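Local coordinates for protein MccF (PDB 4IIY) that confers self-immunity to microcin C7 on its producer, probably acting as a carboxypeptidase-like hydrolase of the peptidase S66 family, at residues 207-212 against 221-226; 201-206 against 339-344. The protein carries 1 engineered substitution. One frame throughout, in Å; residues are numbered along the deposited sequence.

Contact 1 of 2, residues 207-212 against 221-226. With 1EI (5'-O-(L-alpha-glutamylsulfamoyl)inosine), chain K.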
ATOM      1  N   SER B 207       5.996  18.834  17.195  1.00  7.18           N
ATOM      2  CA  SER B 207       6.811  19.053  16.008  1.00  8.38           C
ATOM      3  C   SER B 207       6.848  17.802  15.155  1.00  7.89           C
ATOM      4  O   SER B 207       6.626  16.690  15.644  1.00  9.19           O
ATOM      5  CB  SER B 207       8.245  19.447  16.369  1.00  9.75           C
ATOM      6  OG  SER B 207       8.931  19.953  15.224  1.00  9.66           O
ATOM      7  N   ASP B 208       7.165  17.993  13.881  1.00  8.82           N
ATOM      8  CA  ASP B 208       7.383  16.882  12.971  1.00  8.89           C
ATOM      9  C   ASP B 208       8.679  17.011  12.180  1.00  8.93           C
ATOM     10  O   ASP B 208       8.902  16.241  11.253  1.00  9.56           O
ATOM     11  CB  ASP B 208       6.197  16.700  12.010  1.00 11.31           C
ATOM     12  CG  ASP B 208       5.992  17.887  11.082  1.00 10.31           C
ATOM     13  OD1 ASP B 208       6.639  18.944  11.294  1.00 11.13           O
ATOM     14  OD2 ASP B 208       5.156  17.776  10.148  1.00 11.73           O
ATOM     15  N   GLU B 209       9.553  17.948  12.547  1.00  8.10           N
ATOM     16  CA  GLU B 209      10.755  18.156  11.747  1.00  9.93           C
ATOM     17  C   GLU B 209      11.695  16.959  11.736  1.00  9.87           C
ATOM     18  O   GLU B 209      11.909  16.311  12.766  1.00 11.31           O
ATOM     19  CB  GLU B 209      11.512  19.389  12.226  1.00 10.78           C
ATOM     20  CG  GLU B 209      10.804  20.694  11.936  1.00 11.76           C
ATOM     21  CD  GLU B 209      11.760  21.848  11.983  1.00 12.37           C
ATOM     22  OE1 GLU B 209      12.252  22.255  10.912  1.00 14.69           O
ATOM     23  OE2 GLU B 209      12.048  22.311  13.097  1.00 12.28           O
ATOM     24  N   SER B 210      12.274  16.702  10.571  1.00 10.84           N
ATOM     25  CA  SER B 210      13.226  15.617  10.386  1.00 13.14           C
ATOM     26  C   SER B 210      14.648  16.119  10.598  1.00 13.54           C
ATOM     27  O   SER B 210      15.428  16.216   9.649  1.00 15.68           O
ATOM     28  CB  SER B 210      13.090  15.027   8.979  1.00 13.41           C
ATOM     29  OG  SER B 210      13.755  13.778   8.869  1.00 17.61           O
ATOM     30  N   ILE B 211      14.952  16.466  11.843  1.00  9.54           N
ATOM     31  CA  ILE B 211      16.295  16.849  12.265  1.00  8.54           C
ATOM     32  C   ILE B 211      16.570  16.194  13.606  1.00  8.01           C
ATOM     33  O   ILE B 211      15.680  15.585  14.209  1.00  8.69           O
ATOM     34  CB  ILE B 211      16.454  18.381  12.416  1.00  9.52           C
ATOM     35  CG1 ILE B 211      15.551  18.915  13.531  1.00  9.54           C
ATOM     36  CG2 ILE B 211      16.189  19.097  11.080  1.00 12.72           C
ATOM     37  CD1 ILE B 211      15.860  20.359  13.925  1.00 11.94           C
ATOM     38  N   ASN B 212      17.805  16.328  14.070  1.00  7.89           N
ATOM     39  CA  ASN B 212      18.201  15.837  15.384  1.00  7.67           C
ATOM     40  C   ASN B 212      17.949  14.335  15.565  1.00  7.56           C
ATOM     41  O   ASN B 212      17.483  13.896  16.615  1.00  8.62           O
ATOM     42  CB  ASN B 212      17.495  16.630  16.488  1.00  9.06           C
ATOM     43  CG  ASN B 212      17.716  18.128  16.378  1.00  8.26           C
ATOM     44  OD1 ASN B 212      18.670  18.583  15.738  1.00 10.69           O
ATOM     45  ND2 ASN B 212      16.838  18.901  17.010  1.00  9.76           N
ATOM     46  N   PRO B 221      17.260  23.611  17.871  1.00 11.52           N
ATOM     47  CA  PRO B 221      15.941  23.178  18.352  1.00 13.61           C
ATOM     48  C   PRO B 221      14.909  23.037  17.231  1.00  9.53           C
ATOM     49  O   PRO B 221      14.894  23.818  16.282  1.00 12.56           O
ATOM     50  CB  PRO B 221      15.537  24.296  19.317  1.00 13.68           C
ATOM     51  CG  PRO B 221      16.858  24.812  19.839  1.00 18.25           C
ATOM     52  CD  PRO B 221      17.811  24.717  18.676  1.00 18.03           C
ATOM     53  N   LYS B 222      14.077  22.000  17.335  1.00 10.60           N
ATOM     54  CA  LYS B 222      12.930  21.851  16.443  1.00  9.29           C
ATOM     55  C   LYS B 222      11.964  23.016  16.600  1.00  8.36           C
ATOM     56  O   LYS B 222      11.807  23.556  17.693  1.00  9.27           O
ATOM     57  CB  LYS B 222      12.190  20.540  16.720  1.00 10.05           C
ATOM     58  CG  LYS B 222      12.951  19.296  16.273  1.00  8.82           C
ATOM     59  CD  LYS B 222      12.161  18.020  16.565  1.00  9.46           C
ATOM     60  CE  LYS B 222      12.931  16.780  16.117  1.00  8.44           C
ATOM     61  NZ  LYS B 222      12.231  15.515  16.486  1.00  9.16           N
ATOM     62  N   LYS B 223      11.327  23.393  15.495  1.00  8.83           N
ATOM     63  CA  LYS B 223      10.162  24.270  15.531  1.00  9.80           C
ATOM     64  C   LYS B 223       9.111  23.631  16.427  1.00  9.78           C
ATOM     65  O   LYS B 223       8.822  22.429  16.309  1.00 11.22           O
ATOM     66  CB  LYS B 223       9.579  24.457  14.123  1.00 13.18           C
ATOM     67  CG  LYS B 223      10.449  25.270  13.168  1.00 12.58           C
ATOM     68  CD  LYS B 223       9.736  25.594  11.846  1.00 15.39           C
ATOM     69  CE  LYS B 223       9.517  24.361  10.983  1.00 17.82           C
ATOM     70  NZ  LYS B 223       8.866  24.713   9.678  1.00 16.90           N
ATOM     71  N   LEU B 224       8.559  24.418  17.338  1.00  9.87           N
ATOM     72  CA  LEU B 224       7.480  23.953  18.205  1.00 10.02           C
ATOM     73  C   LEU B 224       6.181  24.625  17.806  1.00 12.44           C
ATOM     74  O   LEU B 224       6.032  25.843  17.938  1.00 17.07           O
ATOM     75  CB  LEU B 224       7.792  24.247  19.667  1.00 13.00           C
ATOM     76  CG  LEU B 224       8.999  23.494  20.214  1.00 11.38           C
ATOM     77  CD1 LEU B 224       9.362  23.983  21.611  1.00 19.40           C
ATOM     78  CD2 LEU B 224       8.731  21.996  20.206  1.00 17.72           C
ATOM     79  N   TYR B 225       5.247  23.827  17.309  1.00  9.95           N
ATOM     80  CA  TYR B 225       3.963  24.315  16.845  1.00 10.92           C
ATOM     81  C   TYR B 225       2.933  24.292  17.956  1.00 10.81           C
ATOM     82  O   TYR B 225       2.882  23.354  18.747  1.00 10.58           O
ATOM     83  CB  TYR B 225       3.465  23.403  15.730  1.00 11.83           C
ATOM     84  CG  TYR B 225       4.314  23.376  14.484  1.00 10.75           C
ATOM     85  CD1 TYR B 225       4.658  24.546  13.822  1.00 12.54           C
ATOM     86  CD2 TYR B 225       4.748  22.171  13.950  1.00 12.66           C
ATOM     87  CE1 TYR B 225       5.420  24.516  12.667  1.00 14.24           C
ATOM     88  CE2 TYR B 225       5.510  22.127  12.804  1.00 11.93           C
ATOM     89  CZ  TYR B 225       5.841  23.306  12.163  1.00 13.68           C
ATOM     90  OH  TYR B 225       6.596  23.281  11.011  1.00 16.35           O
ATOM     91  N   LYS B 226       2.079  25.308  18.000  1.00 12.76           N
ATOM     92  CA  LYS B 226       0.905  25.235  18.857  1.00 12.83           C
ATOM     93  C   LYS B 226       0.015  24.080  18.394  1.00  8.89           C
ATOM     94  O   LYS B 226      -0.047  23.764  17.206  1.00 10.80           O
ATOM     95  CB  LYS B 226       0.124  26.549  18.825  1.00 15.27           C
ATOM     96  CG  LYS B 226       0.879  27.726  19.429  1.00 23.71           C
ATOM     97  CD  LYS B 226       0.803  27.715  20.949  1.00 33.97           C
ATOM     98  CE  LYS B 226       1.653  28.825  21.559  1.00 40.89           C
ATOM     99  NZ  LYS B 226       1.362  30.160  20.966  1.00 50.51           N
TER
HETATM  100  O6  1EI K 401      17.281   9.285   9.203  0.61 21.67           O
HETATM  101  C6  1EI K 401      16.260   9.724   9.776  0.97 14.41           C
HETATM  102  N1  1EI K 401      16.110  11.040  10.033  0.80 17.38           N
HETATM  103  C2  1EI K 401      15.020  11.526  10.651  0.82 16.17           C
HETATM  104  N3  1EI K 401      14.002  10.752  11.064  0.86 14.71           N
HETATM  105  C5  1EI K 401      15.184   8.808  10.197  1.00 15.41           C
HETATM  106  C4  1EI K 401      14.037   9.417  10.864  1.00 14.27           C
HETATM  107  N7  1EI K 401      14.945   7.482  10.146  0.90 16.92           N
HETATM  108  C8  1EI K 401      13.743   7.259  10.729  0.88 17.65           C
HETATM  109  N9  1EI K 401      13.211   8.417  11.150  0.81 13.46           N
HETATM  110  C1' 1EI K 401      11.912   8.589  11.821  0.93 12.67           C
HETATM  111  O4' 1EI K 401      11.569   7.459  12.612  0.83 13.49           O
HETATM  112  C2' 1EI K 401      10.836   8.693  10.762  0.95 19.21           C
HETATM  113  O2' 1EI K 401      10.631  10.061  10.406  0.83 20.59           O
HETATM  114  C3' 1EI K 401       9.623   8.096  11.440  0.73 19.72           C
HETATM  115  O3' 1EI K 401       8.759   9.142  11.878  0.59 15.04           O
HETATM  116  C4' 1EI K 401      10.148   7.366  12.663  0.94 17.18           C
HETATM  117  C5' 1EI K 401       9.699   5.910  12.693  0.93 14.79           C
HETATM  118  O5' 1EI K 401      10.219   5.194  11.569  0.89 12.04           O
HETATM  119  SBF 1EI K 401       9.587   3.843  11.209  0.79 10.74           S
HETATM  120  OAE 1EI K 401      10.606   3.000  10.620  0.69 11.88           O
HETATM  121  OAF 1EI K 401       9.073   3.297  12.437  0.98 11.32           O
HETATM  122  NAQ 1EI K 401       8.432   4.152  10.226  0.98 13.46           N
HETATM  123  C   1EI K 401       7.518   3.278   9.752  0.69 10.93           C
HETATM  124  O   1EI K 401       7.417   2.086  10.019  0.98 10.43           O
HETATM  125  CA  1EI K 401       6.485   3.849   8.823  0.70 14.51           C
HETATM  126  N   1EI K 401       6.773   5.241   8.523  0.72 18.14           N
HETATM  127  CB  1EI K 401       6.411   3.007   7.554  0.78 20.14           C
HETATM  128  CG  1EI K 401       4.975   2.893   7.051  0.82 22.64           C
HETATM  129  CD  1EI K 401       4.580   4.135   6.283  1.00 18.99           C
HETATM  130  OE1 1EI K 401       5.246   5.179   6.439  0.48 23.66           O
HETATM  131  OE2 1EI K 401       3.601   4.063   5.521  0.75 20.05           O
HETATM  132  O   HOH W   1       6.781  20.891   9.641  1.00 19.17           O
HETATM  133  O   HOH W   2      10.120  15.517  14.707  1.00 15.36           O
HETATM  134  O   HOH W   3      14.274  13.498  15.464  1.00 10.69           O

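Contact 2 of 2, residues 201-206 against 339-344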
ATOM      1  N   THR B 201      -4.659  14.309  28.157  1.00 10.46           N
ATOM      2  CA  THR B 201      -4.098  15.645  28.116  1.00 11.18           C
ATOM      3  C   THR B 201      -3.798  16.005  26.667  1.00 11.59           C
ATOM      4  O   THR B 201      -3.667  15.125  25.808  1.00 12.77           O
ATOM      5  CB  THR B 201      -2.792  15.706  28.918  1.00 12.86           C
ATOM      6  OG1 THR B 201      -1.891  14.699  28.434  1.00 15.00           O
ATOM      7  CG2 THR B 201      -3.064  15.452  30.385  1.00 16.65           C
ATOM      8  N   LEU B 202      -3.708  17.300  26.399  1.00 12.54           N
ATOM      9  CA  LEU B 202      -3.398  17.807  25.072  1.00 13.24           C
ATOM     10  C   LEU B 202      -2.005  18.410  25.114  1.00 11.09           C
ATOM     11  O   LEU B 202      -1.785  19.391  25.822  1.00 12.79           O
ATOM     12  CB  LEU B 202      -4.403  18.895  24.692  1.00 14.28           C
ATOM     13  CG  LEU B 202      -4.216  19.523  23.309  1.00 13.94           C
ATOM     14  CD1 LEU B 202      -4.576  18.527  22.217  1.00 16.47           C
ATOM     15  CD2 LEU B 202      -5.057  20.797  23.176  1.00 16.87           C
ATOM     16  N   PRO B 203      -1.043  17.824  24.379  1.00 10.11           N
ATOM     17  CA  PRO B 203       0.287  18.448  24.377  1.00 10.39           C
ATOM     18  C   PRO B 203       0.219  19.917  23.966  1.00 10.19           C
ATOM     19  O   PRO B 203      -0.478  20.278  23.023  1.00 10.42           O
ATOM     20  CB  PRO B 203       1.054  17.627  23.338  1.00 11.45           C
ATOM     21  CG  PRO B 203       0.396  16.283  23.396  1.00 12.26           C
ATOM     22  CD  PRO B 203      -1.062  16.573  23.606  1.00 10.80           C
ATOM     23  N   GLU B 204       0.955  20.761  24.683  1.00  9.78           N
ATOM     24  CA  GLU B 204       0.918  22.194  24.414  1.00 12.10           C
ATOM     25  C   GLU B 204       1.593  22.530  23.096  1.00 12.22           C
ATOM     26  O   GLU B 204       1.147  23.423  22.375  1.00 16.20           O
ATOM     27  CB  GLU B 204       1.566  22.973  25.558  1.00 14.52           C
ATOM     28  CG  GLU B 204       0.749  22.932  26.842  1.00 23.40           C
ATOM     29  CD  GLU B 204       1.335  23.783  27.952  1.00 30.27           C
ATOM     30  OE1 GLU B 204       2.576  23.913  28.025  1.00 33.52           O
ATOM     31  OE2 GLU B 204       0.547  24.323  28.758  1.00 38.22           O
ATOM     32  N   LYS B 205       2.655  21.798  22.773  1.00 10.56           N
ATOM     33  CA  LYS B 205       3.421  22.033  21.555  1.00 10.62           C
ATOM     34  C   LYS B 205       3.798  20.694  20.947  1.00  9.17           C
ATOM     35  O   LYS B 205       3.881  19.684  21.657  1.00  9.87           O
ATOM     36  CB  LYS B 205       4.701  22.810  21.867  1.00 12.28           C
ATOM     37  CG  LYS B 205       4.496  24.184  22.484  1.00 16.30           C
ATOM     38  CD  LYS B 205       4.006  25.170  21.452  1.00 19.56           C
ATOM     39  CE  LYS B 205       3.897  26.565  22.044  1.00 28.62           C
ATOM     40  NZ  LYS B 205       5.208  27.070  22.527  1.00 33.15           N
ATOM     41  N   TRP B 206       4.043  20.692  19.641  1.00  8.64           N
ATOM     42  CA  TRP B 206       4.425  19.475  18.928  1.00  8.36           C
ATOM     43  C   TRP B 206       5.343  19.834  17.770  1.00  7.73           C
ATOM     44  O   TRP B 206       5.472  21.009  17.404  1.00  8.65           O
ATOM     45  CB  TRP B 206       3.181  18.742  18.399  1.00  8.16           C
ATOM     46  CG  TRP B 206       2.423  19.543  17.382  1.00  7.84           C
ATOM     47  CD1 TRP B 206       1.541  20.573  17.624  1.00  9.05           C
ATOM     48  CD2 TRP B 206       2.504  19.417  15.955  1.00  8.40           C
ATOM     49  NE1 TRP B 206       1.067  21.070  16.438  1.00  8.90           N
ATOM     50  CE2 TRP B 206       1.641  20.386  15.401  1.00  9.03           C
ATOM     51  CE3 TRP B 206       3.216  18.576  15.093  1.00  9.52           C
ATOM     52  CZ2 TRP B 206       1.473  20.533  14.032  1.00  9.75           C
ATOM     53  CZ3 TRP B 206       3.046  18.727  13.734  1.00 10.91           C
ATOM     54  CH2 TRP B 206       2.184  19.699  13.216  1.00 11.49           C
ATOM     55  N   THR B 339       4.398  12.155  14.841  1.00  6.85           N
ATOM     56  CA  THR B 339       4.843  13.451  15.362  1.00  7.10           C
ATOM     57  C   THR B 339       5.251  13.331  16.838  1.00  7.50           C
ATOM     58  O   THR B 339       4.902  12.363  17.509  1.00  7.76           O
ATOM     59  CB  THR B 339       3.765  14.531  15.180  1.00  7.06           C
ATOM     60  OG1 THR B 339       2.576  14.146  15.887  1.00  8.26           O
ATOM     61  CG2 THR B 339       3.415  14.699  13.704  1.00  9.75           C
ATOM     62  N   HIS B 340       6.016  14.304  17.327  1.00  7.43           N
ATOM     63  CA  HIS B 340       6.431  14.360  18.732  1.00  7.97           C
ATOM     64  C   HIS B 340       5.735  15.523  19.423  1.00  7.19           C
ATOM     65  O   HIS B 340       5.629  16.611  18.851  1.00  8.51           O
ATOM     66  CB  HIS B 340       7.948  14.548  18.849  1.00  8.23           C
ATOM     67  CG  HIS B 340       8.730  13.381  18.341  1.00  7.29           C
ATOM     68  ND1 HIS B 340       9.030  12.284  19.121  1.00  9.07           N
ATOM     69  CD2 HIS B 340       9.252  13.128  17.116  1.00  9.54           C
ATOM     70  CE1 HIS B 340       9.708  11.410  18.399  1.00  9.30           C
ATOM     71  NE2 HIS B 340       9.856  11.897  17.181  1.00  9.54           N
ATOM     72  N   PRO B 341       5.267  15.320  20.658  1.00  8.04           N
ATOM     73  CA  PRO B 341       5.313  14.082  21.443  1.00  7.46           C
ATOM     74  C   PRO B 341       4.195  13.126  21.035  1.00  7.35           C
ATOM     75  O   PRO B 341       3.289  13.492  20.283  1.00  8.97           O
ATOM     76  CB  PRO B 341       5.088  14.584  22.869  1.00  8.68           C
ATOM     77  CG  PRO B 341       4.151  15.740  22.685  1.00  9.24           C
ATOM     78  CD  PRO B 341       4.568  16.400  21.380  1.00  9.49           C
ATOM     79  N   MET B 342       4.275  11.903  21.536  1.00  7.67           N
ATOM     80  CA  MET B 342       3.327  10.864  21.182  1.00  7.86           C
ATOM     81  C   MET B 342       2.626  10.340  22.431  1.00  7.81           C
ATOM     82  O   MET B 342       3.283  10.009  23.418  1.00  8.53           O
ATOM     83  CB  MET B 342       4.074   9.721  20.502  1.00  9.48           C
ATOM     84  CG  MET B 342       3.157   8.664  19.942  1.00  8.73           C
ATOM     85  SD  MET B 342       4.043   7.150  19.516  1.00  9.37           S
ATOM     86  CE  MET B 342       2.698   6.370  18.623  1.00 10.30           C
ATOM     87  N   LEU B 343       1.301  10.277  22.382  1.00  7.51           N
ATOM     88  CA  LEU B 343       0.504   9.693  23.454  1.00  7.13           C
ATOM     89  C   LEU B 343       0.390   8.182  23.239  1.00  7.47           C
ATOM     90  O   LEU B 343       0.571   7.691  22.123  1.00  9.74           O
ATOM     91  CB  LEU B 343      -0.893  10.317  23.458  1.00  8.56           C
ATOM     92  CG  LEU B 343      -0.908  11.848  23.560  1.00  7.87           C
ATOM     93  CD1 LEU B 343      -2.308  12.401  23.325  1.00 10.49           C
ATOM     94  CD2 LEU B 343      -0.369  12.314  24.907  1.00 10.87           C
ATOM     95  N   THR B 344       0.087   7.453  24.305  1.00  7.63           N
ATOM     96  CA  THR B 344      -0.106   6.005  24.264  1.00  7.92           C
ATOM     97  C   THR B 344      -1.606   5.691  24.220  1.00  8.24           C
ATOM     98  O   THR B 344      -2.372   6.223  25.041  1.00  8.63           O
ATOM     99  CB  THR B 344       0.560   5.345  25.486  1.00  7.15           C
ATOM    100  OG1 THR B 344       1.982   5.460  25.369  1.00  8.09           O
ATOM    101  CG2 THR B 344       0.195   3.873  25.575  1.00  8.73           C
TER

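Contact 1 of 2, residues 207-212 against 221-226
Two hydrogen bonds join the segments, both through the backbone of Lys223. Ser207 turns OG away from its own nitrogen (chi1 -167°), pointing it across to Lys223 O, 2.7 Å away, where it donates in the carbonyl plane; a serine hydroxyl is short enough to fit between the chains. Glu209 OE2 accepts from Lys223 N at 2.7 Å in a nearly straight bond (171°), the donor meeting OE2 almost along its C-O axis. The glutamate side chain is long enough to reach across and accept this N-H, much as a backbone carbonyl would in a regular ladder.

OE2 also forms a salt bridge with Arg220, whereas Lys223 NZ, 4.4 Å from Glu209 OE1, is too distant for one; the lysine bends at chi3, crosses the glutamate at about a right angle and lays its CE over the carboxylate, 3.5 Å from Glu209 CD. Replacing Glu209 by alanine would probably leave Lys223 N without its acceptor and Arg220 without its salt-bridge mate.

These interactions irregularly prolong the antiparallel pairing of strands 205-206 and 225-226, making a hairpin-like arm over the ligand pocket. At its inner side Ser210, centre of an inverse gamma turn, brings its OG within 3.1 Å of C2 of the ligand's hypoxanthine ring, while Arg273 binds the same hydroxyl.

Apolar packing falls to the extended stem of Lys222, which slides past Ile211 in the opposite direction, CG 3.8 Å from Ile211 CG1. Its NZ reaches Glu174 in a salt bridge, Glu209 O through a water and probably, through a second, Ile211 O.

Another water links Asp208 OD1 to Tyr225 OH. OD1 also lies at the ring's edge, 3.7 Å from Tyr225 CE2, while OD2 accepts from Leu305 N.

Contact 2 of 2, residues 201-206 against 339-344
Pro203 and Pro341 meet ring to ring, crossing obliquely with Pro203 CB 3.7 Å from Pro341 CG. Two prolines suit this place because their compact, conformationally restricted rings fill space without bringing a polar group or a spare N-H into a buried spot. Pro341 is fixed further by the cis peptide before it, and its CD lies 3.4 Å from Lys205 O and 4.0 Å from Trp206 CB. Leu343 extends the apolar contact through CD2, 4.3 Å from Pro203 CG, while its CD1 lies 3.9 Å from Thr201 O.

At the other end, the Trp206 indole crosses Thr339 obliquely. CG sits between the backbone nitrogen and carbonyl carbon (chi1 64°), a rotamer bringing the six-membered ring to Thr339, whose methyl CG2 comes to within 4.0 Å of Trp206 CZ3. A threonine serves both needs here, since the methyl packs on the indole while OG1 hydrogen-bonds Ser337. The backbones come closer still: His340 O is 3.1 Å from Trp206 CA. No hydrogen bond links the two segments, so van der Waals contact carries the joint.

Farther out, partners hold these groups in place. Trp206 NE1 is bonded to Lys226 O, Lys302 makes a cation-pi contact with the indole, and Tyr225 meets it with the ring planes at about 50°. Helix 178-191 supports the other segment, with Ile181 and Thr182 touching Pro341 and Ser185 touching Leu343.

Residues 339-344 follow directly on His338, a predicted member of the charge relay, so the contact packs the strand 205-206 region against the loop that carries this histidine in the C-terminal LD-carboxypeptidase domain of an S66-type peptidase.

In the fold
The two contacts lie with their centres 12 Å apart, on the same side of the chain's centre, contact 1 being the more peripheral. Residues 201-206 run straight into 207-212, then comes the turn back through 221-226, and 339-344 follow more than a hundred residues later. Both contacts reach the small antiparallel sheet of strands 205-206 and 225-226, paired by Tyr225 N and Trp206 O at 2.8 Å; Ser207 N to His340 O, also 2.8 Å, is a probable hydrogen bond joining them directly. Contact 2 thus lies at the base of the arm, next to the predicted charge-relay histidine, and contact 1 farther out, by the ligand's inosine end.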